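Local coordinates for protein probable starch synthase 4, chloroplastic/amyloplastic (Arabidopsis thaliana, PDB 6GNE) that is a probable plastid starch synthase of the two-domain GT-B clan that holds adenosine-5'-diphosphate and a glycan, at residues K289-Q299 with L379-D388; R309-V319 with G338-P348. One frame throughout, in Å; residues are numbered along the deposited sequence.

Interaction 1 (K289-Q299 with L379-D388). With ADP (adenosine-5'-diphosphate), chain F.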
loop_
_atom_site.group_PDB
_atom_site.type_symbol
_atom_site.label_atom_id
_atom_site.label_comp_id
_atom_site.label_asym_id
_atom_site.label_seq_id
_atom_site.Cartn_x
_atom_site.Cartn_y
_atom_site.Cartn_z
ATOM N N LYS A 289 20.222 17.358 1.380
ATOM C CA LYS A 289 18.832 17.693 1.039
ATOM C C LYS A 289 18.773 18.924 0.135
ATOM O O LYS A 289 18.200 18.834 -0.937
ATOM C CB LYS A 289 17.943 17.911 2.271
ATOM C CG LYS A 289 16.456 17.889 1.952
ATOM C CD LYS A 289 15.630 18.023 3.193
ATOM C CE LYS A 289 14.145 18.159 2.875
ATOM N NZ LYS A 289 13.560 17.078 2.023
ATOM N N GLU A 290 19.381 20.046 0.537
ATOM C CA GLU A 290 19.531 21.191 -0.377
ATOM C C GLU A 290 20.163 20.808 -1.729
ATOM O O GLU A 290 19.723 21.303 -2.767
ATOM C CB GLU A 290 20.306 22.359 0.260
ATOM C CG GLU A 290 20.534 23.592 -0.661
ATOM C CD GLU A 290 19.265 24.139 -1.403
ATOM O OE1 GLU A 290 18.155 24.152 -0.808
ATOM O OE2 GLU A 290 19.366 24.557 -2.594
ATOM N N GLU A 291 21.169 19.930 -1.723
ATOM C CA GLU A 291 21.790 19.460 -2.973
ATOM C C GLU A 291 20.781 18.731 -3.883
ATOM O O GLU A 291 20.818 18.913 -5.094
ATOM C CB GLU A 291 23.057 18.599 -2.730
ATOM C CG GLU A 291 24.371 19.391 -2.659
ATOM C CD GLU A 291 25.538 18.720 -1.869
ATOM O OE1 GLU A 291 25.636 17.457 -1.804
ATOM O OE2 GLU A 291 26.382 19.488 -1.321
ATOM N N ASN A 292 19.884 17.932 -3.301
ATOM C CA ASN A 292 18.835 17.233 -4.082
ATOM C C ASN A 292 17.769 18.212 -4.595
ATOM O O ASN A 292 17.275 18.092 -5.720
ATOM C CB ASN A 292 18.172 16.097 -3.270
ATOM C CG ASN A 292 19.034 14.847 -3.185
ATOM O OD1 ASN A 292 19.350 14.218 -4.206
ATOM N ND2 ASN A 292 19.423 14.484 -1.962
ATOM N N LYS A 293 17.427 19.189 -3.769
ATOM C CA LYS A 293 16.555 20.259 -4.196
ATOM C C LYS A 293 17.122 20.953 -5.438
ATOM O O LYS A 293 16.415 21.138 -6.425
ATOM C CB LYS A 293 16.309 21.239 -3.052
ATOM C CG LYS A 293 15.270 22.290 -3.406
ATOM C CD LYS A 293 14.867 23.077 -2.186
ATOM C CE LYS A 293 13.948 24.218 -2.584
ATOM N NZ LYS A 293 13.434 24.955 -1.404
ATOM N N HIS A 294 18.409 21.278 -5.401
ATOM C CA HIS A 294 19.046 21.915 -6.548
ATOM C C HIS A 294 19.094 20.968 -7.782
ATOM O O HIS A 294 18.767 21.373 -8.889
ATOM C CB HIS A 294 20.436 22.413 -6.154
ATOM C CG HIS A 294 21.155 23.152 -7.246
ATOM N ND1 HIS A 294 21.989 22.515 -8.144
ATOM C CD2 HIS A 294 21.171 24.470 -7.577
ATOM C CE1 HIS A 294 22.510 23.416 -8.962
ATOM N NE2 HIS A 294 22.023 24.606 -8.649
ATOM N N ALA A 295 19.471 19.714 -7.570
ATOM C CA ALA A 295 19.581 18.752 -8.650
ATOM C C ALA A 295 18.233 18.561 -9.374
ATOM O O ALA A 295 18.183 18.570 -10.618
ATOM C CB ALA A 295 20.112 17.413 -8.132
ATOM N N LEU A 296 17.141 18.431 -8.602
ATOM C CA LEU A 296 15.811 18.221 -9.176
ATOM C C LEU A 296 15.332 19.433 -9.965
ATOM O O LEU A 296 14.799 19.276 -11.063
ATOM C CB LEU A 296 14.797 17.887 -8.113
ATOM C CG LEU A 296 13.424 17.534 -8.655
ATOM C CD1 LEU A 296 13.417 16.215 -9.410
ATOM C CD2 LEU A 296 12.441 17.474 -7.486
ATOM N N ARG A 297 15.530 20.624 -9.415
ATOM C CA ARG A 297 15.263 21.860 -10.162
ATOM C C ARG A 297 15.966 21.895 -11.520
ATOM O O ARG A 297 15.340 22.169 -12.555
ATOM C CB ARG A 297 15.656 23.094 -9.342
ATOM C CG ARG A 297 14.699 23.394 -8.195
ATOM C CD ARG A 297 15.276 24.470 -7.318
ATOM N NE ARG A 297 14.255 25.146 -6.534
ATOM C CZ ARG A 297 14.474 26.124 -5.641
ATOM N NH1 ARG A 297 15.694 26.577 -5.357
ATOM N NH2 ARG A 297 13.442 26.653 -4.995
ATOM N N LYS A 298 17.258 21.582 -11.490
ATOM C CA LYS A 298 18.124 21.556 -12.675
ATOM C C LYS A 298 17.644 20.472 -13.664
ATOM O O LYS A 298 17.547 20.723 -14.856
ATOM C CB LYS A 298 19.583 21.360 -12.228
ATOM C CG LYS A 298 20.640 21.265 -13.296
ATOM C CD LYS A 298 21.963 21.853 -12.807
ATOM C CE LYS A 298 22.016 23.393 -12.955
ATOM N NZ LYS A 298 23.394 23.980 -12.868
ATOM N N GLN A 299 17.300 19.284 -13.176
ATOM C CA GLN A 299 16.820 18.243 -14.080
ATOM C C GLN A 299 15.501 18.654 -14.748
ATOM O O GLN A 299 15.317 18.399 -15.924
ATOM C CB GLN A 299 16.671 16.902 -13.364
ATOM C CG GLN A 299 16.166 15.769 -14.260
ATOM C CD GLN A 299 16.009 14.471 -13.492
ATOM O OE1 GLN A 299 17.003 13.843 -13.186
ATOM N NE2 GLN A 299 14.768 14.075 -13.163
ATOM N N LEU A 379 12.388 8.604 -9.864
ATOM C CA LEU A 379 11.994 10.003 -9.663
ATOM C C LEU A 379 11.336 10.291 -8.316
ATOM O O LEU A 379 11.620 11.343 -7.706
ATOM C CB LEU A 379 11.060 10.495 -10.787
ATOM C CG LEU A 379 11.714 11.525 -11.698
ATOM C CD1 LEU A 379 10.753 11.839 -12.840
ATOM C CD2 LEU A 379 12.085 12.805 -10.924
ATOM N N SER A 380 10.476 9.378 -7.857
ATOM C CA SER A 380 9.866 9.518 -6.535
ATOM C C SER A 380 10.894 9.690 -5.435
ATOM O O SER A 380 10.764 10.581 -4.602
ATOM C CB SER A 380 8.897 8.377 -6.208
ATOM O OG SER A 380 9.549 7.178 -5.946
ATOM N N HIS A 381 11.942 8.873 -5.447
ATOM C CA HIS A 381 13.039 9.066 -4.499
ATOM C C HIS A 381 13.551 10.502 -4.483
ATOM O O HIS A 381 13.589 11.109 -3.426
ATOM C CB HIS A 381 14.172 8.075 -4.732
ATOM C CG HIS A 381 13.867 6.682 -4.269
ATOM N ND1 HIS A 381 14.274 6.200 -3.049
ATOM C CD2 HIS A 381 13.183 5.672 -4.862
ATOM C CE1 HIS A 381 13.864 4.954 -2.915
ATOM N NE2 HIS A 381 13.195 4.611 -3.996
ATOM N N THR A 382 13.919 11.050 -5.638
ATOM C CA THR A 382 14.498 12.407 -5.697
ATOM C C THR A 382 13.471 13.474 -5.314
ATOM O O THR A 382 13.839 14.515 -4.771
ATOM C CB THR A 382 15.132 12.738 -7.077
ATOM O OG1 THR A 382 14.189 12.492 -8.130
ATOM C CG2 THR A 382 16.359 11.867 -7.364
ATOM N N ILE A 383 12.178 13.218 -5.557
ATOM C CA ILE A 383 11.119 14.170 -5.170
ATOM C C ILE A 383 10.919 14.235 -3.680
ATOM O O ILE A 383 10.800 15.335 -3.133
ATOM C CB ILE A 383 9.790 13.936 -5.921
ATOM C CG1 ILE A 383 9.944 14.377 -7.376
ATOM C CG2 ILE A 383 8.656 14.718 -5.278
ATOM C CD1 ILE A 383 8.817 13.923 -8.278
ATOM N N TYR A 384 10.871 13.086 -3.018
ATOM C CA TYR A 384 10.814 13.061 -1.540
ATOM C C TYR A 384 12.039 13.819 -0.985
ATOM O O TYR A 384 11.901 14.683 -0.119
ATOM C CB TYR A 384 10.808 11.636 -0.983
ATOM C CG TYR A 384 9.535 10.828 -1.191
ATOM C CD1 TYR A 384 8.312 11.234 -0.630
ATOM C CD2 TYR A 384 9.555 9.622 -1.900
ATOM C CE1 TYR A 384 7.146 10.488 -0.796
ATOM C CE2 TYR A 384 8.383 8.859 -2.080
ATOM C CZ TYR A 384 7.177 9.287 -1.524
ATOM O OH TYR A 384 6.047 8.519 -1.698
ATOM N N ALA A 385 13.227 13.511 -1.486
ATOM C CA ALA A 385 14.445 14.146 -1.020
ATOM C C ALA A 385 14.452 15.656 -1.226
ATOM O O ALA A 385 14.772 16.404 -0.296
ATOM C CB ALA A 385 15.648 13.547 -1.733
ATOM N N ALA A 386 14.104 16.095 -2.441
ATOM C CA ALA A 386 14.167 17.511 -2.793
ATOM C C ALA A 386 13.116 18.402 -2.109
ATOM O O ALA A 386 13.380 19.563 -1.842
ATOM C CB ALA A 386 14.074 17.688 -4.305
ATOM N N SER A 387 11.944 17.857 -1.844
ATOM C CA SER A 387 10.802 18.680 -1.459
ATOM C C SER A 387 10.914 19.159 -0.006
ATOM O O SER A 387 11.462 18.461 0.837
ATOM C CB SER A 387 9.488 17.915 -1.699
ATOM O OG SER A 387 9.396 16.782 -0.863
ATOM N N ASP A 388 10.412 20.366 0.248
ATOM C CA ASP A 388 10.292 20.919 1.588
ATOM C C ASP A 388 8.959 20.562 2.229
ATOM O O ASP A 388 8.862 20.443 3.466
ATOM C CB ASP A 388 10.387 22.414 1.530
ATOM C CG ASP A 388 11.667 22.862 0.914
ATOM O OD1 ASP A 388 12.730 22.506 1.473
ATOM O OD2 ASP A 388 11.598 23.511 -0.159
HETATM P PB ADP F . -1.888 3.793 -2.258
HETATM O O1B ADP F . -1.682 2.410 -1.714
HETATM O O2B ADP F . -1.302 4.076 -3.611
HETATM O O3B ADP F . -3.346 4.186 -2.197
HETATM P PA ADP F . 0.114 4.441 -0.285
HETATM O O1A ADP F . 0.568 5.754 0.284
HETATM O O2A ADP F . -0.261 3.400 0.737
HETATM O O3A ADP F . -1.105 4.796 -1.275
HETATM O "O5'" ADP F . 1.237 3.795 -1.234
HETATM C "C5'" ADP F . 1.772 4.486 -2.363
HETATM C "C4'" ADP F . 3.150 3.976 -2.822
HETATM O "O4'" ADP F . 3.251 4.066 -4.251
HETATM C "C3'" ADP F . 4.302 4.820 -2.317
HETATM O "O3'" ADP F . 5.467 4.013 -2.267
HETATM C "C2'" ADP F . 4.481 5.858 -3.394
HETATM O "O2'" ADP F . 5.784 6.413 -3.416
HETATM C "C1'" ADP F . 4.227 5.038 -4.623
HETATM N N9 ADP F . 3.693 5.814 -5.763
HETATM C C8 ADP F . 2.435 6.239 -5.937
HETATM N N7 ADP F . 2.309 6.873 -7.125
HETATM C C5 ADP F . 3.505 6.856 -7.734
HETATM C C6 ADP F . 4.083 7.358 -9.020
HETATM N N6 ADP F . 3.304 8.036 -9.900
HETATM N N1 ADP F . 5.404 7.112 -9.252
HETATM C C2 ADP F . 6.167 6.451 -8.345
HETATM N N3 ADP F . 5.701 5.986 -7.174
HETATM C C4 ADP F . 4.411 6.157 -6.823
HETATM O O HOH W 1 14.467 24.488 1.227
#

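Interaction 2 (R309-V319 with G338-P348). With ADP (adenosine-5'-diphosphate), chain F; AC1 (4,6-dideoxy-4-{[(1S,4R,5S,6S)-4,5,6-trihydroxy-3-(hydroxymethyl)cyclohex-2-en-1-yl]amino}-alpha-D-glucopyranose), chain C.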
loop_
_atom_site.group_PDB
_atom_site.type_symbol
_atom_site.label_atom_id
_atom_site.label_comp_id
_atom_site.label_asym_id
_atom_site.label_seq_id
_atom_site.Cartn_x
_atom_site.Cartn_y
_atom_site.Cartn_z
ATOM N N ARG A 309 12.542 29.533 -1.593
ATOM C CA ARG A 309 11.273 29.275 -2.229
ATOM C C ARG A 309 10.936 27.809 -1.902
ATOM O O ARG A 309 11.687 26.916 -2.277
ATOM C CB ARG A 309 11.384 29.532 -3.729
ATOM C CG ARG A 309 10.053 29.627 -4.406
ATOM C CD ARG A 309 10.135 29.988 -5.880
ATOM N NE ARG A 309 9.689 31.351 -6.161
ATOM C CZ ARG A 309 8.473 31.740 -6.584
ATOM N NH1 ARG A 309 8.275 33.035 -6.807
ATOM N NH2 ARG A 309 7.457 30.896 -6.815
ATOM N N PRO A 310 9.840 27.561 -1.158
ATOM C CA PRO A 310 9.518 26.189 -0.776
ATOM C C PRO A 310 9.034 25.342 -1.979
ATOM O O PRO A 310 8.229 25.813 -2.780
ATOM C CB PRO A 310 8.406 26.369 0.259
ATOM C CG PRO A 310 7.740 27.615 -0.147
ATOM C CD PRO A 310 8.820 28.504 -0.687
ATOM N N LEU A 311 9.575 24.132 -2.093
ATOM C CA LEU A 311 9.180 23.173 -3.116
ATOM C C LEU A 311 8.150 22.236 -2.508
ATOM O O LEU A 311 8.438 21.539 -1.549
ATOM C CB LEU A 311 10.393 22.376 -3.600
ATOM C CG LEU A 311 10.135 21.310 -4.662
ATOM C CD1 LEU A 311 9.736 21.960 -5.973
ATOM C CD2 LEU A 311 11.381 20.472 -4.874
ATOM N N VAL A 312 6.946 22.231 -3.064
ATOM C CA VAL A 312 5.851 21.373 -2.605
ATOM C C VAL A 312 5.824 20.180 -3.540
ATOM O O VAL A 312 5.764 20.334 -4.751
ATOM C CB VAL A 312 4.487 22.098 -2.674
ATOM C CG1 VAL A 312 3.359 21.154 -2.245
ATOM C CG2 VAL A 312 4.485 23.367 -1.803
ATOM N N GLY A 313 5.910 18.986 -2.983
ATOM C CA GLY A 313 5.844 17.755 -3.782
ATOM C C GLY A 313 4.558 16.988 -3.517
ATOM O O GLY A 313 3.903 17.146 -2.469
ATOM N N CYS A 314 4.176 16.193 -4.507
ATOM C CA CYS A 314 3.040 15.316 -4.432
ATOM C C CYS A 314 3.337 14.125 -5.313
ATOM O O CYS A 314 3.595 14.290 -6.518
ATOM C CB CYS A 314 1.777 16.022 -4.924
ATOM S SG CYS A 314 0.309 14.964 -4.903
ATOM N N ILE A 315 3.302 12.928 -4.710
ATOM C CA ILE A 315 3.525 11.630 -5.377
ATOM C C ILE A 315 2.360 10.741 -5.022
ATOM O O ILE A 315 2.183 10.375 -3.858
ATOM C CB ILE A 315 4.806 10.951 -4.892
ATOM C CG1 ILE A 315 6.029 11.788 -5.299
ATOM C CG2 ILE A 315 4.914 9.554 -5.479
ATOM C CD1 ILE A 315 7.256 11.498 -4.484
ATOM N N THR A 316 1.572 10.365 -6.014
ATOM C CA THR A 316 0.308 9.698 -5.740
ATOM C C THR A 316 -0.295 9.105 -7.008
ATOM O O THR A 316 0.061 9.478 -8.129
ATOM C CB THR A 316 -0.705 10.708 -5.141
ATOM O OG1 THR A 316 -1.869 10.021 -4.680
ATOM C CG2 THR A 316 -1.109 11.763 -6.167
ATOM N N ARG A 317 -1.208 8.167 -6.810
ATOM C CA ARG A 317 -2.106 7.757 -7.863
ATOM C C ARG A 317 -3.185 8.829 -7.859
ATOM O O ARG A 317 -3.575 9.300 -6.815
ATOM C CB ARG A 317 -2.694 6.354 -7.597
ATOM C CG ARG A 317 -1.630 5.243 -7.615
ATOM C CD ARG A 317 -2.086 3.874 -7.089
ATOM N NE ARG A 317 -2.877 3.992 -5.843
ATOM C CZ ARG A 317 -4.212 3.984 -5.767
ATOM N NH1 ARG A 317 -4.933 3.834 -6.871
ATOM N NH2 ARG A 317 -4.838 4.093 -4.579
ATOM N N LEU A 318 -3.649 9.206 -9.039
ATOM C CA LEU A 318 -4.630 10.249 -9.192
ATOM C C LEU A 318 -6.016 9.631 -9.353
ATOM O O LEU A 318 -6.501 9.425 -10.458
ATOM C CB LEU A 318 -4.259 11.119 -10.378
ATOM C CG LEU A 318 -2.956 11.927 -10.266
ATOM C CD1 LEU A 318 -2.584 12.444 -11.642
ATOM C CD2 LEU A 318 -3.094 13.091 -9.303
ATOM N N VAL A 319 -6.631 9.347 -8.211
ATOM C CA VAL A 319 -7.978 8.752 -8.118
ATOM C C VAL A 319 -8.760 9.520 -7.051
ATOM O O VAL A 319 -8.162 10.122 -6.179
ATOM C CB VAL A 319 -7.891 7.227 -7.770
ATOM C CG1 VAL A 319 -7.111 6.481 -8.852
ATOM C CG2 VAL A 319 -7.216 6.968 -6.409
ATOM N N GLY A 338 3.885 31.873 -3.821
ATOM C CA GLY A 338 5.293 32.061 -4.123
ATOM C C GLY A 338 6.166 30.833 -3.922
ATOM O O GLY A 338 7.351 30.972 -3.648
ATOM N N GLY A 339 5.578 29.637 -4.033
ATOM C CA GLY A 339 6.319 28.382 -3.972
ATOM C C GLY A 339 6.372 27.734 -5.331
ATOM O O GLY A 339 5.817 28.257 -6.292
ATOM N N GLN A 340 7.056 26.601 -5.400
ATOM C CA GLN A 340 7.108 25.732 -6.573
ATOM C C GLN A 340 6.415 24.415 -6.271
ATOM O O GLN A 340 6.239 24.050 -5.115
ATOM C CB GLN A 340 8.556 25.465 -6.960
ATOM C CG GLN A 340 9.390 26.728 -7.200
ATOM C CD GLN A 340 10.847 26.443 -7.512
ATOM O OE1 GLN A 340 11.482 25.652 -6.835
ATOM N NE2 GLN A 340 11.383 27.105 -8.529
ATOM N N PHE A 341 6.000 23.712 -7.314
ATOM C CA PHE A 341 5.221 22.488 -7.186
ATOM C C PHE A 341 5.663 21.417 -8.217
ATOM O O PHE A 341 5.705 21.681 -9.426
ATOM C CB PHE A 341 3.746 22.810 -7.396
ATOM C CG PHE A 341 2.814 21.770 -6.865
ATOM C CD1 PHE A 341 2.591 20.586 -7.543
ATOM C CD2 PHE A 341 2.183 21.968 -5.665
ATOM C CE1 PHE A 341 1.753 19.615 -7.039
ATOM C CE2 PHE A 341 1.335 20.994 -5.134
ATOM C CZ PHE A 341 1.126 19.816 -5.815
ATOM N N VAL A 342 5.934 20.212 -7.726
ATOM C CA VAL A 342 6.260 19.062 -8.546
ATOM C C VAL A 342 5.272 17.941 -8.263
ATOM O O VAL A 342 5.209 17.466 -7.141
ATOM C CB VAL A 342 7.676 18.529 -8.252
ATOM C CG1 VAL A 342 7.963 17.307 -9.089
ATOM C CG2 VAL A 342 8.693 19.573 -8.653
ATOM N N LEU A 343 4.526 17.530 -9.284
ATOM C CA LEU A 343 3.590 16.426 -9.176
ATOM C C LEU A 343 4.161 15.237 -9.936
ATOM O O LEU A 343 4.578 15.357 -11.099
ATOM C CB LEU A 343 2.215 16.771 -9.750
ATOM C CG LEU A 343 1.158 15.668 -9.815
ATOM C CD1 LEU A 343 0.822 15.148 -8.422
ATOM C CD2 LEU A 343 -0.107 16.183 -10.436
ATOM N N LEU A 344 4.162 14.090 -9.272
ATOM C CA LEU A 344 4.408 12.820 -9.923
ATOM C C LEU A 344 3.201 11.934 -9.657
ATOM O O LEU A 344 2.960 11.543 -8.536
ATOM C CB LEU A 344 5.676 12.187 -9.366
ATOM C CG LEU A 344 6.046 10.807 -9.884
ATOM C CD1 LEU A 344 6.185 10.857 -11.386
ATOM C CD2 LEU A 344 7.359 10.399 -9.216
ATOM N N GLY A 345 2.424 11.649 -10.688
ATOM C CA GLY A 345 1.261 10.787 -10.512
ATOM C C GLY A 345 0.620 10.437 -11.826
ATOM O O GLY A 345 0.742 11.191 -12.786
ATOM N N SER A 346 -0.053 9.293 -11.883
ATOM C CA SER A 346 -0.964 9.057 -12.995
ATOM C C SER A 346 -2.259 8.427 -12.554
ATOM O O SER A 346 -2.358 7.916 -11.461
ATOM C CB SER A 346 -0.303 8.275 -14.148
ATOM O OG SER A 346 0.093 7.025 -13.695
ATOM N N SER A 347 -3.248 8.523 -13.432
ATOM C CA SER A 347 -4.603 8.125 -13.155
ATOM C C SER A 347 -4.978 7.003 -14.078
ATOM O O SER A 347 -4.758 7.117 -15.273
ATOM C CB SER A 347 -5.564 9.280 -13.458
ATOM O OG SER A 347 -6.884 8.947 -13.065
ATOM N N PRO A 348 -5.634 5.961 -13.546
ATOM C CA PRO A 348 -6.305 5.009 -14.427
ATOM C C PRO A 348 -7.619 5.540 -15.022
ATOM O O PRO A 348 -8.214 4.835 -15.844
ATOM C CB PRO A 348 -6.615 3.837 -13.483
ATOM C CG PRO A 348 -6.853 4.482 -12.152
ATOM C CD PRO A 348 -5.961 5.710 -12.123
HETATM P PB ADP F . -1.888 3.793 -2.258
HETATM O O1B ADP F . -1.682 2.410 -1.714
HETATM O O2B ADP F . -1.302 4.076 -3.611
HETATM O O3B ADP F . -3.346 4.186 -2.197
HETATM P PA ADP F . 0.114 4.441 -0.285
HETATM O O1A ADP F . 0.568 5.754 0.284
HETATM O O2A ADP F . -0.261 3.400 0.737
HETATM O O3A ADP F . -1.105 4.796 -1.275
HETATM O "O5'" ADP F . 1.237 3.795 -1.234
HETATM C "C5'" ADP F . 1.772 4.486 -2.363
HETATM C "C4'" ADP F . 3.150 3.976 -2.822
HETATM O "O4'" ADP F . 3.251 4.066 -4.251
HETATM C "C3'" ADP F . 4.302 4.820 -2.317
HETATM O "O3'" ADP F . 5.467 4.013 -2.267
HETATM C "C2'" ADP F . 4.481 5.858 -3.394
HETATM O "O2'" ADP F . 5.784 6.413 -3.416
HETATM C "C1'" ADP F . 4.227 5.038 -4.623
HETATM N N9 ADP F . 3.693 5.814 -5.763
HETATM C C8 ADP F . 2.435 6.239 -5.937
HETATM N N7 ADP F . 2.309 6.873 -7.125
HETATM C C5 ADP F . 3.505 6.856 -7.734
HETATM C C6 ADP F . 4.083 7.358 -9.020
HETATM N N6 ADP F . 3.304 8.036 -9.900
HETATM N N1 ADP F . 5.404 7.112 -9.252
HETATM C C2 ADP F . 6.167 6.451 -8.345
HETATM N N3 ADP F . 5.701 5.986 -7.174
HETATM C C4 ADP F . 4.411 6.157 -6.823
HETATM C C1 AC1 C . -4.951 -2.101 -4.653
HETATM O O2 AC1 C . -6.288 -3.392 -3.094
HETATM C C2 AC1 C . -5.184 -2.476 -3.186
HETATM C C4A AC1 C . -2.745 1.868 2.240
HETATM C C3 AC1 C . -5.375 -1.229 -2.309
HETATM O O3 AC1 C . -5.521 -1.681 -0.960
HETATM C C4 AC1 C . -4.183 -0.282 -2.481
HETATM N N4A AC1 C . -4.218 0.918 -1.626
HETATM C C5 AC1 C . -4.135 0.066 -3.971
HETATM O O5 AC1 C . -3.913 -1.123 -4.732
HETATM C C6 AC1 C . -2.996 1.002 -4.338
HETATM C C1B AC1 C . -4.201 0.892 -0.156
HETATM C C2B AC1 C . -4.552 2.249 0.506
HETATM O O2B AC1 C . -5.064 3.225 -0.422
HETATM C C3B AC1 C . -3.419 2.870 1.317
HETATM O O3B AC1 C . -4.016 3.839 2.174
HETATM O O4 AC1 C . -1.640 2.501 2.888
HETATM C C5B AC1 C . -2.321 0.633 1.502
HETATM C C7B AC1 C . -2.946 0.237 0.388
HETATM C C6B AC1 C . -1.205 -0.222 2.055
HETATM O O6B AC1 C . -1.567 -0.764 3.331
HETATM O O HOH W 2 0.657 7.068 -9.750
#

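Interaction 1 (K289-Q299 with L379-D388)
Ala-386, in the last turn of helix 377-386, sets its methyl directly against the backbone of helix 287-300, with CB 3.6 Å from Lys-293 CA. So small a side chain lets the axes of the two segments pass within 8.2 Å, crossing at -125°. One turn along, Leu-296 enters as a knob between Leu-379, Thr-382, Ile-383 and Ala-386. Its CG lies anti to the backbone N (chi1 -175°), which carries the branched end into the hole: CD2 packs on Ala-386 CB at 3.6 Å and on Ile-383, while CD1 meets Leu-379 CD2 at 4.0 Å, the two leucines crossing at about a right angle. Thr-382 keeps its hydroxyl for Leu-379 O in its own helix, and Tyr-384 OH hydrogen-bonds ADP O2'.

Lys-289 works at the other end. Its chain runs straight and bends only at chi4 (55°), which swings NZ over the end of helix 377-386, 2.7 Å from Ala-385 O and 2.8 Å from Ser-387 O. The ammonium stands above the first carbonyl plane but only tilted from the second; Tyr-409 O takes a further bond. Beside it the extended Lys-293 reaches the syn lone pair of Asp-388 OD2 in a salt bridge, and a water joins NZ to OD1. Carbonyls ending helix 377-386 are thus gripped by Lys-289, whose charge probably offsets the helix dipole there.

Interaction 2 (R309-V319 with G338-P348)
Val-312 and Phe-341 are paired neighbours on adjacent parallel strands, and their side chains cross at a slant, Val-312 CG1 lying 3.5 Å from Phe-341 CE2. The phenylalanine CG is anti to the backbone N (chi1 -161°); the ring stands out from the sheet with CE2 nearest the valine, and Val-312 O lies over one face, displaced toward the rim. Farther on, Cys-314 SG packs against Leu-343 CD1 at 3.6 Å.

The opposite face of the sheet carries Leu-311, whose CD1 meets Val-342 CG2 at 3.7 Å, and then Ile-315 beside Leu-344; Gly-313, between Leu-311 and Ile-315 on the strand, adds no side chain. Ile-315 CG2 and Leu-344 CG also touch the adenine of ADP. At one end Arg-309 crosses Gln-340 at about a right angle, with its NE in a salt bridge to Glu-306. At the other, Arg-317, bent at chi3, lays its guanidinium edge to the beta-phosphate: NE to O2B 2.7 Å and NH2 to O3B 2.8 Å, both nearly straight.

The strands belong to one beta-alpha-beta unit, whose helix 324-336 covers Val-312, Cys-314 and Phe-341. Helix 377-386 lies on Ile-315, Val-342 and Leu-344, while strands 389-392 and 369-372 extend the sheet beyond 311-317 and 340-346 respectively.

Both contacts are largely buried in the same parallel-sheet domain, their centres about 13 Å apart, and interaction 2 falls within the chain loop that interaction 1 closes. Interaction 2 is the sheet itself, its backbone bonds regular up to Leu-344 and looser near ADP, where a water joins Thr-316 O, Ser-346 N and ADP N6; interaction 1 joins two helices by a leucine knob and charged side chains. They meet directly: Lys-293 NZ probably bonds Arg-309 O, Arg-297 NE probably bonds Gln-340 OE1, and Asp-388 OD2 accepts from Leu-311 N. Both touch ADP: 379-388 at the ribose and, through Ser-380, the adenine; 309-319 at the beta-phosphate; both strands at the adenine.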